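Local coordinates for Cow rumen GH26 endo-mannanase (Metagenome, PDB 6UEH), which hydrolyses internal beta-1,4-mannosidic bonds of mannans, probably including galactomannan, as a ruminal endo-mannanase of glycoside hydrolase family 26, at residues G333-T336 with Y337-W341; S367-S370 with I371-Y374; L344-K347 with L348-Y352; F205-M208 with N209-P212; E313-G316 with N317-D321. All blocks are in the same frame, centred on the assembly; numbering follows the deposited sequence.

Contact 1. Residues G333-T336 with Y337-W341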
loop_
_atom_site.group_PDB
_atom_site.type_symbol
_atom_site.label_atom_id
_atom_site.label_comp_id
_atom_site.label_asym_id
_atom_site.label_seq_id
_atom_site.Cartn_x
_atom_site.Cartn_y
_atom_site.Cartn_z
ATOM N N GLY A 333 -1.281 2.179 19.871
ATOM C CA GLY A 333 -2.515 1.980 19.133
ATOM C C GLY A 333 -2.774 3.006 18.045
ATOM O O GLY A 333 -2.060 4.003 17.930
ATOM N N ALA A 334 -3.813 2.758 17.253
ATOM C CA ALA A 334 -4.124 3.582 16.090
ATOM C C ALA A 334 -4.488 5.019 16.459
ATOM O O ALA A 334 -3.994 5.962 15.846
ATOM C CB ALA A 334 -5.253 2.945 15.287
ATOM N N LYS A 335 -5.351 5.181 17.458
ATOM C CA LYS A 335 -5.820 6.507 17.850
ATOM C C LYS A 335 -4.666 7.400 18.300
ATOM O O LYS A 335 -4.549 8.546 17.861
ATOM C CB LYS A 335 -6.863 6.402 18.962
ATOM C CG LYS A 335 -7.419 7.747 19.409
ATOM C CD LYS A 335 -8.358 7.597 20.595
ATOM C CE LYS A 335 -8.908 8.946 21.038
ATOM N NZ LYS A 335 -7.828 9.890 21.447
ATOM N N THR A 336 -3.814 6.869 19.171
ATOM C CA THR A 336 -2.647 7.611 19.635
ATOM C C THR A 336 -1.704 7.907 18.477
ATOM O O THR A 336 -1.155 9.007 18.380
ATOM C CB THR A 336 -1.888 6.844 20.736
ATOM O OG1 THR A 336 -2.716 6.735 21.899
ATOM C CG2 THR A 336 -0.598 7.571 21.106
ATOM N N TYR A 337 -1.530 6.929 17.591
ATOM C CA TYR A 337 -0.641 7.099 16.448
ATOM C C TYR A 337 -1.067 8.262 15.559
ATOM O O TYR A 337 -0.237 9.075 15.156
ATOM C CB TYR A 337 -0.567 5.825 15.600
ATOM C CG TYR A 337 0.048 6.099 14.247
ATOM C CD1 TYR A 337 1.417 6.294 14.115
ATOM C CD2 TYR A 337 -0.743 6.202 13.106
ATOM C CE1 TYR A 337 1.986 6.569 12.884
ATOM C CE2 TYR A 337 -0.181 6.476 11.872
ATOM C CZ TYR A 337 1.183 6.658 11.767
ATOM O OH TYR A 337 1.745 6.929 10.535
ATOM N N VAL A 338 -2.358 8.324 15.241
ATOM C CA VAL A 338 -2.886 9.389 14.395
ATOM C C VAL A 338 -2.631 10.753 15.034
ATOM O O VAL A 338 -2.283 11.714 14.345
ATOM C CB VAL A 338 -4.401 9.202 14.127
ATOM C CG1 VAL A 338 -4.991 10.429 13.448
ATOM C CG2 VAL A 338 -4.640 7.961 13.276
ATOM N N GLU A 339 -2.780 10.826 16.354
ATOM C CA GLU A 339 -2.509 12.061 17.083
ATOM C C GLU A 339 -1.034 12.452 16.967
ATOM O O GLU A 339 -0.706 13.631 16.849
ATOM C CB GLU A 339 -2.915 11.919 18.552
ATOM C CG GLU A 339 -4.415 11.725 18.758
ATOM C CD GLU A 339 -4.798 11.547 20.217
ATOM O OE1 GLU A 339 -5.914 11.050 20.484
ATOM O OE2 GLU A 339 -3.988 11.906 21.098
ATOM N N ILE A 340 -0.151 11.458 16.985
ATOM C CA ILE A 340 1.280 11.704 16.826
ATOM C C ILE A 340 1.590 12.226 15.424
ATOM O O ILE A 340 2.376 13.160 15.266
ATOM C CB ILE A 340 2.107 10.432 17.100
ATOM C CG1 ILE A 340 1.938 9.997 18.559
ATOM C CG2 ILE A 340 3.578 10.666 16.782
ATOM C CD1 ILE A 340 2.694 8.736 18.917
ATOM N N TRP A 341 0.962 11.628 14.412
ATOM C CA TRP A 341 1.117 12.089 13.034
ATOM C C TRP A 341 0.686 13.544 12.887
ATOM O O TRP A 341 1.389 14.356 12.279
ATOM C CB TRP A 341 0.310 11.213 12.070
ATOM C CG TRP A 341 0.366 11.677 10.636
ATOM C CD1 TRP A 341 -0.391 12.659 10.057
ATOM C CD2 TRP A 341 1.222 11.173 9.602
ATOM N NE1 TRP A 341 -0.058 12.795 8.730
ATOM C CE2 TRP A 341 0.931 11.897 8.425
ATOM C CE3 TRP A 341 2.207 10.181 9.556
ATOM C CZ2 TRP A 341 1.588 11.658 7.219
ATOM C CZ3 TRP A 341 2.859 9.946 8.356
ATOM C CH2 TRP A 341 2.548 10.683 7.206
#

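Contact 2. Residues S367-S370 with I371-Y374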
loop_
_atom_site.group_PDB
_atom_site.type_symbol
_atom_site.label_atom_id
_atom_site.label_comp_id
_atom_site.label_asym_id
_atom_site.label_seq_id
_atom_site.Cartn_x
_atom_site.Cartn_y
_atom_site.Cartn_z
ATOM N N SER A 367 -7.387 -5.754 7.479
ATOM C CA SER A 367 -8.803 -5.784 7.812
ATOM C C SER A 367 -9.386 -4.391 7.593
ATOM O O SER A 367 -8.635 -3.447 7.359
ATOM C CB SER A 367 -9.001 -6.241 9.261
ATOM O OG SER A 367 -8.604 -5.232 10.173
ATOM N N PRO A 368 -10.723 -4.255 7.647
ATOM C CA PRO A 368 -11.306 -2.910 7.566
ATOM C C PRO A 368 -10.778 -1.953 8.637
ATOM O O PRO A 368 -10.707 -0.748 8.390
ATOM C CB PRO A 368 -12.800 -3.170 7.760
ATOM C CG PRO A 368 -13.004 -4.536 7.215
ATOM C CD PRO A 368 -11.756 -5.304 7.555
ATOM N N ASP A 369 -10.404 -2.483 9.800
ATOM C CA ASP A 369 -9.909 -1.658 10.902
ATOM C C ASP A 369 -8.541 -1.043 10.616
ATOM O O ASP A 369 -8.084 -0.165 11.352
ATOM C CB ASP A 369 -9.839 -2.477 12.193
ATOM C CG ASP A 369 -11.207 -2.748 12.791
ATOM O OD1 ASP A 369 -12.174 -2.046 12.420
ATOM O OD2 ASP A 369 -11.313 -3.657 13.643
ATOM N N SER A 370 -7.889 -1.502 9.552
ATOM C CA SER A 370 -6.593 -0.957 9.162
ATOM C C SER A 370 -6.693 0.526 8.811
ATOM O O SER A 370 -5.696 1.246 8.839
ATOM C CB SER A 370 -6.012 -1.736 7.981
ATOM O OG SER A 370 -5.631 -3.042 8.373
ATOM N N ILE A 371 -7.903 0.978 8.492
ATOM C CA ILE A 371 -8.132 2.370 8.120
ATOM C C ILE A 371 -8.080 3.297 9.336
ATOM O O ILE A 371 -8.009 4.516 9.192
ATOM C CB ILE A 371 -9.488 2.542 7.409
ATOM C CG1 ILE A 371 -9.486 3.805 6.540
ATOM C CG2 ILE A 371 -10.632 2.561 8.421
ATOM C CD1 ILE A 371 -10.795 4.043 5.813
ATOM N N GLN A 372 -8.104 2.718 10.532
ATOM C CA GLN A 372 -8.038 3.514 11.755
ATOM C C GLN A 372 -6.654 4.132 11.949
ATOM O O GLN A 372 -6.470 4.998 12.801
ATOM C CB GLN A 372 -8.411 2.667 12.971
ATOM C CG GLN A 372 -9.842 2.152 12.941
ATOM C CD GLN A 372 -10.260 1.518 14.250
ATOM O OE1 GLN A 372 -9.717 1.838 15.308
ATOM N NE2 GLN A 372 -11.227 0.611 14.187
ATOM N N TRP A 373 -5.690 3.687 11.150
ATOM C CA TRP A 373 -4.336 4.231 11.199
ATOM C C TRP A 373 -4.144 5.352 10.177
ATOM O O TRP A 373 -3.036 5.861 10.005
ATOM C CB TRP A 373 -3.305 3.125 10.959
ATOM C CG TRP A 373 -3.328 2.049 11.996
ATOM C CD1 TRP A 373 -4.171 0.977 12.049
ATOM C CD2 TRP A 373 -2.461 1.934 13.132
ATOM N NE1 TRP A 373 -3.886 0.203 13.148
ATOM C CE2 TRP A 373 -2.841 0.769 13.829
ATOM C CE3 TRP A 373 -1.402 2.702 13.624
ATOM C CZ2 TRP A 373 -2.197 0.356 14.995
ATOM C CZ3 TRP A 373 -0.766 2.290 14.782
ATOM C CH2 TRP A 373 -1.165 1.127 15.455
ATOM N N TYR A 374 -5.226 5.729 9.502
ATOM C CA TYR A 374 -5.194 6.812 8.522
ATOM C C TYR A 374 -5.473 8.152 9.200
ATOM O O TYR A 374 -6.459 8.295 9.921
ATOM C CB TYR A 374 -6.205 6.546 7.405
ATOM C CG TYR A 374 -6.275 7.615 6.335
ATOM C CD1 TYR A 374 -5.131 8.039 5.667
ATOM C CD2 TYR A 374 -7.492 8.177 5.970
ATOM C CE1 TYR A 374 -5.195 9.006 4.682
ATOM C CE2 TYR A 374 -7.566 9.144 4.985
ATOM C CZ TYR A 374 -6.417 9.555 4.344
ATOM O OH TYR A 374 -6.492 10.517 3.362
#

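Contact 3. Residues L344-K347 with L348-Y352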
loop_
_atom_site.group_PDB
_atom_site.type_symbol
_atom_site.label_atom_id
_atom_site.label_comp_id
_atom_site.label_asym_id
_atom_site.label_seq_id
_atom_site.Cartn_x
_atom_site.Cartn_y
_atom_site.Cartn_z
ATOM N N LEU A 344 3.249 15.907 14.455
ATOM C CA LEU A 344 4.409 16.127 13.596
ATOM C C LEU A 344 4.061 17.031 12.418
ATOM O O LEU A 344 4.815 17.945 12.082
ATOM C CB LEU A 344 4.961 14.793 13.089
ATOM C CG LEU A 344 6.147 14.878 12.123
ATOM C CD1 LEU A 344 7.345 15.559 12.782
ATOM C CD2 LEU A 344 6.526 13.496 11.612
ATOM N N TYR A 345 2.912 16.769 11.802
ATOM C CA TYR A 345 2.434 17.558 10.672
ATOM C C TYR A 345 2.286 19.025 11.060
ATOM O O TYR A 345 2.752 19.916 10.349
ATOM C CB TYR A 345 1.098 17.005 10.168
ATOM C CG TYR A 345 0.573 17.638 8.894
ATOM C CD1 TYR A 345 -0.041 18.884 8.912
ATOM C CD2 TYR A 345 0.660 16.970 7.677
ATOM C CE1 TYR A 345 -0.533 19.459 7.753
ATOM C CE2 TYR A 345 0.167 17.536 6.513
ATOM C CZ TYR A 345 -0.429 18.780 6.558
ATOM O OH TYR A 345 -0.921 19.350 5.404
ATOM N N ASP A 346 1.627 19.267 12.188
ATOM C CA ASP A 346 1.410 20.627 12.669
ATOM C C ASP A 346 2.719 21.302 13.061
ATOM O O ASP A 346 2.921 22.481 12.780
ATOM C CB ASP A 346 0.444 20.630 13.856
ATOM C CG ASP A 346 -0.972 20.256 13.458
ATOM O OD1 ASP A 346 -1.264 20.232 12.243
ATOM O OD2 ASP A 346 -1.796 19.997 14.361
ATOM N N LYS A 347 3.605 20.553 13.712
ATOM C CA LYS A 347 4.894 21.094 14.137
ATOM C C LYS A 347 5.751 21.533 12.952
ATOM O O LYS A 347 6.299 22.634 12.955
ATOM C CB LYS A 347 5.659 20.070 14.977
ATOM C CG LYS A 347 5.393 20.162 16.473
ATOM C CD LYS A 347 5.910 21.474 17.043
ATOM C CE LYS A 347 5.757 21.527 18.559
ATOM N NZ LYS A 347 4.331 21.503 18.996
ATOM N N LEU A 348 5.860 20.676 11.941
ATOM C CA LEU A 348 6.707 20.968 10.786
ATOM C C LEU A 348 6.148 22.097 9.922
ATOM O O LEU A 348 6.900 22.958 9.462
ATOM C CB LEU A 348 6.907 19.715 9.928
ATOM C CG LEU A 348 7.764 18.586 10.514
ATOM C CD1 LEU A 348 8.117 17.566 9.437
ATOM C CD2 LEU A 348 9.027 19.133 11.170
ATOM N N THR A 349 4.835 22.096 9.703
ATOM C CA THR A 349 4.227 23.074 8.803
ATOM C C THR A 349 4.007 24.430 9.467
ATOM O O THR A 349 4.174 25.468 8.830
ATOM C CB THR A 349 2.874 22.577 8.239
ATOM O OG1 THR A 349 1.948 22.349 9.311
ATOM C CG2 THR A 349 3.064 21.292 7.441
ATOM N N ASN A 350 3.634 24.429 10.741
ATOM C CA ASN A 350 3.329 25.680 11.426
ATOM C C ASN A 350 4.530 26.274 12.156
ATOM O O ASN A 350 4.940 27.398 11.871
ATOM C CB ASN A 350 2.173 25.479 12.408
ATOM C CG ASN A 350 0.872 25.139 11.710
ATOM O OD1 ASN A 350 0.547 25.712 10.671
ATOM N ND2 ASN A 350 0.121 24.199 12.273
ATOM N N GLU A 351 5.092 25.519 13.093
ATOM C CA GLU A 351 6.182 26.027 13.917
ATOM C C GLU A 351 7.482 26.177 13.126
ATOM O O GLU A 351 8.232 27.132 13.332
ATOM C CB GLU A 351 6.400 25.116 15.127
ATOM C CG GLU A 351 7.489 25.591 16.075
ATOM C CD GLU A 351 7.280 25.096 17.493
ATOM O OE1 GLU A 351 6.279 25.506 18.121
ATOM O OE2 GLU A 351 8.112 24.299 17.977
ATOM N N TYR A 352 7.745 25.244 12.216
ATOM C CA TYR A 352 8.987 25.276 11.447
ATOM C C TYR A 352 8.786 25.791 10.023
ATOM O O TYR A 352 9.746 25.896 9.259
ATOM C CB TYR A 352 9.629 23.890 11.424
ATOM C CG TYR A 352 10.223 23.497 12.757
ATOM C CD1 TYR A 352 11.449 24.006 13.168
ATOM C CD2 TYR A 352 9.554 22.632 13.612
ATOM C CE1 TYR A 352 11.996 23.659 14.391
ATOM C CE2 TYR A 352 10.094 22.277 14.838
ATOM C CZ TYR A 352 11.314 22.793 15.221
ATOM O OH TYR A 352 11.858 22.444 16.438
#

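Contact 4. Residues F205-M208 with N209-P212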
loop_
_atom_site.group_PDB
_atom_site.type_symbol
_atom_site.label_atom_id
_atom_site.label_comp_id
_atom_site.label_asym_id
_atom_site.label_seq_id
_atom_site.Cartn_x
_atom_site.Cartn_y
_atom_site.Cartn_z
ATOM N N PHE A 205 15.703 7.906 0.715
ATOM C CA PHE A 205 16.677 8.325 1.714
ATOM C C PHE A 205 16.130 8.081 3.119
ATOM O O PHE A 205 15.027 7.560 3.279
ATOM C CB PHE A 205 17.032 9.807 1.544
ATOM C CG PHE A 205 17.540 10.167 0.170
ATOM C CD1 PHE A 205 16.657 10.501 -0.845
ATOM C CD2 PHE A 205 18.900 10.195 -0.097
ATOM C CE1 PHE A 205 17.122 10.844 -2.107
ATOM C CE2 PHE A 205 19.372 10.537 -1.353
ATOM C CZ PHE A 205 18.482 10.866 -2.356
ATOM N N ASP A 206 16.901 8.467 4.131
ATOM C CA ASP A 206 16.461 8.353 5.522
ATOM C C ASP A 206 17.237 9.323 6.407
ATOM O O ASP A 206 18.456 9.433 6.293
ATOM C CB ASP A 206 16.635 6.921 6.036
ATOM C CG ASP A 206 15.723 6.608 7.213
ATOM O OD1 ASP A 206 15.920 7.195 8.299
ATOM O OD2 ASP A 206 14.811 5.769 7.050
ATOM N N PHE A 207 16.526 10.013 7.296
ATOM C CA PHE A 207 17.132 11.046 8.129
ATOM C C PHE A 207 17.409 10.592 9.559
ATOM O O PHE A 207 17.561 11.421 10.454
ATOM C CB PHE A 207 16.237 12.290 8.157
ATOM C CG PHE A 207 16.211 13.044 6.861
ATOM C CD1 PHE A 207 17.203 13.963 6.563
ATOM C CD2 PHE A 207 15.203 12.829 5.937
ATOM C CE1 PHE A 207 17.190 14.654 5.366
ATOM C CE2 PHE A 207 15.183 13.519 4.742
ATOM C CZ PHE A 207 16.179 14.432 4.456
ATOM N N MET A 208 17.498 9.282 9.767
ATOM C CA MET A 208 17.611 8.726 11.113
ATOM C C MET A 208 18.860 9.188 11.870
ATOM O O MET A 208 18.837 9.306 13.096
ATOM C CB MET A 208 17.585 7.196 11.050
ATOM C CG MET A 208 18.669 6.594 10.169
ATOM S SD MET A 208 18.458 4.817 9.938
ATOM C CE MET A 208 18.592 4.249 11.629
ATOM N N ASN A 209 19.944 9.462 11.151
ATOM C CA ASN A 209 21.212 9.771 11.809
ATOM C C ASN A 209 21.343 11.225 12.253
ATOM O O ASN A 209 22.325 11.598 12.893
ATOM C CB ASN A 209 22.379 9.391 10.897
ATOM C CG ASN A 209 22.556 7.892 10.789
ATOM O OD1 ASN A 209 22.427 7.172 11.780
ATOM N ND2 ASN A 209 22.837 7.409 9.582
ATOM N N TYR A 210 20.351 12.042 11.921
ATOM C CA TYR A 210 20.286 13.401 12.444
ATOM C C TYR A 210 19.453 13.410 13.722
ATOM O O TYR A 210 18.411 14.061 13.783
ATOM C CB TYR A 210 19.682 14.360 11.418
ATOM C CG TYR A 210 20.419 14.445 10.095
ATOM C CD1 TYR A 210 21.463 15.345 9.912
ATOM C CD2 TYR A 210 20.051 13.642 9.023
ATOM C CE1 TYR A 210 22.129 15.433 8.696
ATOM C CE2 TYR A 210 20.708 13.722 7.806
ATOM C CZ TYR A 210 21.746 14.618 7.647
ATOM O OH TYR A 210 22.395 14.695 6.436
ATOM N N ASN A 211 19.913 12.682 14.738
ATOM C CA ASN A 211 19.145 12.497 15.971
ATOM C C ASN A 211 19.902 13.003 17.208
ATOM O O ASN A 211 21.113 13.211 17.151
ATOM C CB ASN A 211 18.784 11.018 16.137
ATOM C CG ASN A 211 19.992 10.153 16.422
ATOM O OD1 ASN A 211 20.451 10.069 17.563
ATOM N ND2 ASN A 211 20.511 9.497 15.389
ATOM N N PRO A 212 19.189 13.212 18.329
ATOM C CA PRO A 212 19.839 13.758 19.529
ATOM C C PRO A 212 20.626 12.751 20.371
ATOM O O PRO A 212 21.192 13.149 21.391
ATOM C CB PRO A 212 18.657 14.304 20.348
ATOM C CG PRO A 212 17.509 14.386 19.390
ATOM C CD PRO A 212 17.723 13.252 18.447
HETATM O O HOH W 1 20.179 9.868 8.299
#

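Contact 5. Residues E313-G316 with N317-D321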
loop_
_atom_site.group_PDB
_atom_site.type_symbol
_atom_site.label_atom_id
_atom_site.label_comp_id
_atom_site.label_asym_id
_atom_site.label_seq_id
_atom_site.Cartn_x
_atom_site.Cartn_y
_atom_site.Cartn_z
ATOM N N GLU A 313 4.920 2.352 8.399
ATOM C CA GLU A 313 4.568 0.985 8.789
ATOM C C GLU A 313 3.927 0.931 10.173
ATOM O O GLU A 313 4.208 0.030 10.963
ATOM C CB GLU A 313 5.806 0.085 8.744
ATOM C CG GLU A 313 6.432 -0.034 7.362
ATOM C CD GLU A 313 7.601 -1.010 7.327
ATOM O OE1 GLU A 313 7.980 -1.530 8.395
ATOM O OE2 GLU A 313 8.146 -1.258 6.230
ATOM N N ALA A 314 3.058 1.898 10.447
ATOM C CA ALA A 314 2.536 2.131 11.792
ATOM C C ALA A 314 1.831 0.925 12.408
ATOM O O ALA A 314 2.166 0.508 13.518
ATOM C CB ALA A 314 1.595 3.318 11.775
ATOM N N GLU A 315 0.848 0.375 11.701
ATOM C CA GLU A 315 0.068 -0.729 12.246
ATOM C C GLU A 315 0.919 -1.973 12.478
ATOM O O GLU A 315 0.742 -2.678 13.472
ATOM C CB GLU A 315 -1.106 -1.080 11.328
ATOM C CG GLU A 315 -1.946 -2.238 11.856
ATOM C CD GLU A 315 -3.124 -2.585 10.966
ATOM O OE1 GLU A 315 -3.312 -1.916 9.928
ATOM O OE2 GLU A 315 -3.860 -3.534 11.310
ATOM N N GLY A 316 1.849 -2.233 11.566
ATOM C CA GLY A 316 2.608 -3.470 11.602
ATOM C C GLY A 316 1.688 -4.634 11.285
ATOM O O GLY A 316 0.992 -4.622 10.271
ATOM N N ASN A 317 1.677 -5.641 12.152
ATOM C CA ASN A 317 0.735 -6.744 12.006
ATOM C C ASN A 317 -0.637 -6.346 12.542
ATOM O O ASN A 317 -0.738 -5.458 13.389
ATOM C CB ASN A 317 1.260 -7.993 12.711
ATOM C CG ASN A 317 2.420 -8.629 11.972
ATOM O OD1 ASN A 317 2.357 -8.843 10.761
ATOM N ND2 ASN A 317 3.496 -8.919 12.693
ATOM N N VAL A 318 -1.679 -7.006 12.042
ATOM C CA VAL A 318 -3.065 -6.586 12.265
ATOM C C VAL A 318 -3.404 -6.283 13.729
ATOM O O VAL A 318 -3.285 -7.142 14.604
ATOM C CB VAL A 318 -4.058 -7.647 11.728
ATOM C CG1 VAL A 318 -3.696 -9.047 12.227
ATOM C CG2 VAL A 318 -5.488 -7.279 12.096
ATOM N N ASN A 319 -3.816 -5.039 13.971
ATOM C CA ASN A 319 -4.205 -4.566 15.297
ATOM C C ASN A 319 -4.705 -3.129 15.242
ATOM O O ASN A 319 -4.556 -2.448 14.228
ATOM C CB ASN A 319 -3.032 -4.644 16.276
ATOM C CG ASN A 319 -2.101 -3.453 16.159
ATOM O OD1 ASN A 319 -2.212 -2.491 16.916
ATOM N ND2 ASN A 319 -1.188 -3.504 15.197
ATOM N N THR A 320 -5.290 -2.669 16.344
ATOM C CA THR A 320 -5.599 -1.251 16.515
ATOM C C THR A 320 -5.180 -0.785 17.906
ATOM O O THR A 320 -5.163 0.411 18.189
ATOM C CB THR A 320 -7.098 -0.948 16.316
ATOM O OG1 THR A 320 -7.882 -1.864 17.092
ATOM C CG2 THR A 320 -7.484 -1.062 14.846
ATOM N N ASP A 321 -4.836 -1.738 18.770
ATOM C CA ASP A 321 -4.505 -1.419 20.156
ATOM C C ASP A 321 -2.999 -1.273 20.384
ATOM O O ASP A 321 -2.564 -0.945 21.488
ATOM C CB ASP A 321 -5.081 -2.484 21.094
ATOM C CG ASP A 321 -4.445 -3.848 20.899
ATOM O OD1 ASP A 321 -3.825 -4.082 19.839
ATOM O OD2 ASP A 321 -4.577 -4.696 21.807
#

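Contact 1. Residues G333-T336 with Y337-W341
Lys335 and Glu339, one helical turn apart, reach across each other at a slant, so that their charged ends meet, with Lys335 CE close behind NZ. The lysine runs straight out from the backbone and bends at its last torsion (chi4 -60°), which turns NZ toward the glutamate. Lys335 NZ and Glu339 OE1 form a salt bridge, although the modelled 2.4 Å between them is too short to be trusted as an exact length. Glu339 leads back along the helix, and its CG lies 3.3 Å from Lys335 O, the carbonyl that also accepts the backbone N-H of Glu339. With an alanine at this position, the ammonium group of Lys335 would probably lose its mate and its long chain be free to swing. Thr336 and Ile340 also meet at an angle, but through methyl groups: Thr336 CG2 stands 4.1 Å from Ile340 CD1. Val338 turns CG2 onto Ala334 O at 3.3 Å, beside the 2.9 Å bond from Val338 N. Tyr337 sends its ring the other way, CG being anti to the backbone N (chi1 165°), and its hydroxyl is hydrogen-bonded to Leu311 O and Gln361 NE2. Gly333 occupies the N-cap position with a positive phi that suits glycine, and its O accepts Tyr337 N at 3.0 Å to start the run of i to i+4 bonds. The first turn of helix 334-351 is thus two-sided: small and aromatic residues face the protein, while an ion pair near solvent ties successive turns together and probably adds only modest stability.

Contact 2. Residues S367-S370 with I371-Y374
Asp369 O receives the backbone N-H of Gln372 at 3.0 Å, a three-residue reach that marks the 3-10 turn. The donor stands 56° above the carbonyl plane, not on a lone pair, as the tight winding demands. The same oxygen has Gln372 CG beside it at 3.3 Å. Further out, the two side chains run alongside each other in the same direction, and Gln372 NE2 makes a weak bond to Asp369 OD1 (3.3 Å), with carboxylate and amide planes 64° apart. The long glutamine reaches back to the short aspartate; both polar chains suit an exposed edge. Ile371 lies on another side: its CG1 is anti to the backbone N (chi1 -157°), which places CG2 against Pro368 O at 3.3 Å, and the side chain also packs on Phe417 of helix 408-417. Pro368 suits the first turn because that position needs no amide donor. Trp373 meets Ser370 O with the edge of its indole, CD1 lying 3.6 Å from the oxygen and in the ring plane, and its backbone N-H gives the same oxygen a weak bond. The polar ends of these two turn inward: Trp373 NE1 bonds to Asn319 O and Ser370 OG to Glu315. This 3-10 segment after barrel strand 357-362 therefore relies on backbone bonds for shape and on its buried tryptophan and serine for attachment; the weak Asp369-Gln372 link probably contributes little.

Contact 3. Residues L344-K347 with L348-Y352
Thr349 sits one turn after Tyr345, and its side chain folds back onto that residue. CB lies 3.4 Å from Tyr345 O. From there OG1, held between the backbone N and the carbonyl carbon (chi1 61°), donates to Tyr345 O at 2.8 Å, while CG2 rests over one face of the Tyr345 ring, 4.0 Å above the plane and toward its rim. Tyr345 O also takes the N-H of Thr349, so two donors hold it, one from each face of the carbonyl plane. A beta-branched residue with a hydroxyl is apt here, for one branch serves the carbonyl and the other the ring. A valine in place of Thr349 would probably leave Tyr345 O with only the amide donor and the hydroxyl's site filled by a methyl that cannot bond. The hydroxyl of Tyr345 itself bonds to Ser146. All this belongs to helix 334-351, after strand 306-309 and before strand 357-362 along the chain, in the (beta/alpha)8 fold of family 26. On its inner side Leu344 and Leu348 lie across one another, Leu344 CD1 to Leu348 CG at 3.8 Å, and both pack on Ile289 of helix 280-301. Toward solvent, Lys347 and Glu351 run side by side: CD and CE of the lysine each lie 3.7 Å from Glu351 OE2, but NZ remains 4.5 Å from OE1, too far for an ion pair in contact. The last turn widens to a pi-type turn, and Lys347 O accepts Tyr352 N five residues on at 3.1 Å, with only a weak bond from Glu351 N.

Contact 4. Residues F205-M208 with N209-P212
Phe207 to Tyr210 form a type I beta turn that kinks the chain just beyond barrel strand 202-206. It is closed by Tyr210 N donating to Phe207 O at 3.2 Å, the donor standing 51° out of the carbonyl plane. A water ties the strand end to the turn, donating a hydrogen bond to Asp206 O and accepting one from Asn209 N at 2.9 Å. Of the side chains, Phe207 and Tyr210 meet obliquely, with ring planes 43° apart and Phe207 CD1 3.7 Å from Tyr210 CE2. Phe207 O meets the Tyr210 ring at its edge. Both aromatics also pack on helices 220-230 and 280-301. Asn211 has its CG between the backbone N and the carbonyl carbon (chi1 69°), which brings ND2 back to Met208 O at 2.8 Å, in the carbonyl plane and on a lone pair. Its OD1 accepts from Leu213 and Tyr214, an amide's two ends thus being well suited to a turn. Met208 and Asn209 run side by side, and Asn209 ND2 goes on to Asp218. In this largely buried loop, Asn211 and a water bond to backbone atoms of the turn, which probably helps hold a stretch lacking regular strand pairing.

Contact 5. Residues E313-G316 with N317-D321
Hydrogen bonds dominate where Glu315 meets Asn319, the two side chains sliding past each other in opposite directions. Glu315 OE2 accepts Asn319 N at 3.1 Å through its anti lone pair, while OE1 goes to Ser370. The fully extended glutamate (chi1 180°) is long enough to serve both. Asn319 ND2 answers in two ways: a nearly straight bond to Asn317 O (2.7 Å, in the amide plane) and a weaker, bent one to Glu315 O, also 2.7 Å. The carboxylate and amide planes are 72° apart, and Asn319 OD1 accepts from Gly322 N, so both ends of the amide are engaged. Van der Waals contacts pair carbon with polar atoms: Glu315 CG lies 3.7 Å from Asn319 ND2, and Val318 CA approaches Glu315 OE2 at 3.3 Å. Backbone shape accounts for Gly316, whose positive phi (68°) suits glycine and where a CB would clash with Asn317 N. Trp366 borders Glu315 and gives its NE1 hydrogen bond to Gly316 O. Such a side-chain-braced loop follows the fourth strand of the family's (beta/alpha)8 barrel, the strand after which clan GH-A hydrolases carry their acid/base residue.

Contacts 1 and 3 share helix 334-351: its first turn has an ion pair on its outer side, and its last turns a threonine-carbonyl bond and leucine packing. Contacts 1, 2 and 5 touch one another. Thr320 O of contact 5 probably accepts Ala334 N of contact 1, and contact 2 meets contact 5 through two polar bonds and contact 1 through packing. Contacts 4 and 5 are the buried pair, loops after strands 202-206 and 306-309 held by side chains bonding to backbone: asparagine in contact 4, asparagine and glutamate in contact 5; they do not touch. Contacts 1, 2 and 3 are only partly buried, so their outer edges show charged or weakly bonded groups and their inner faces aromatic and aliphatic ones.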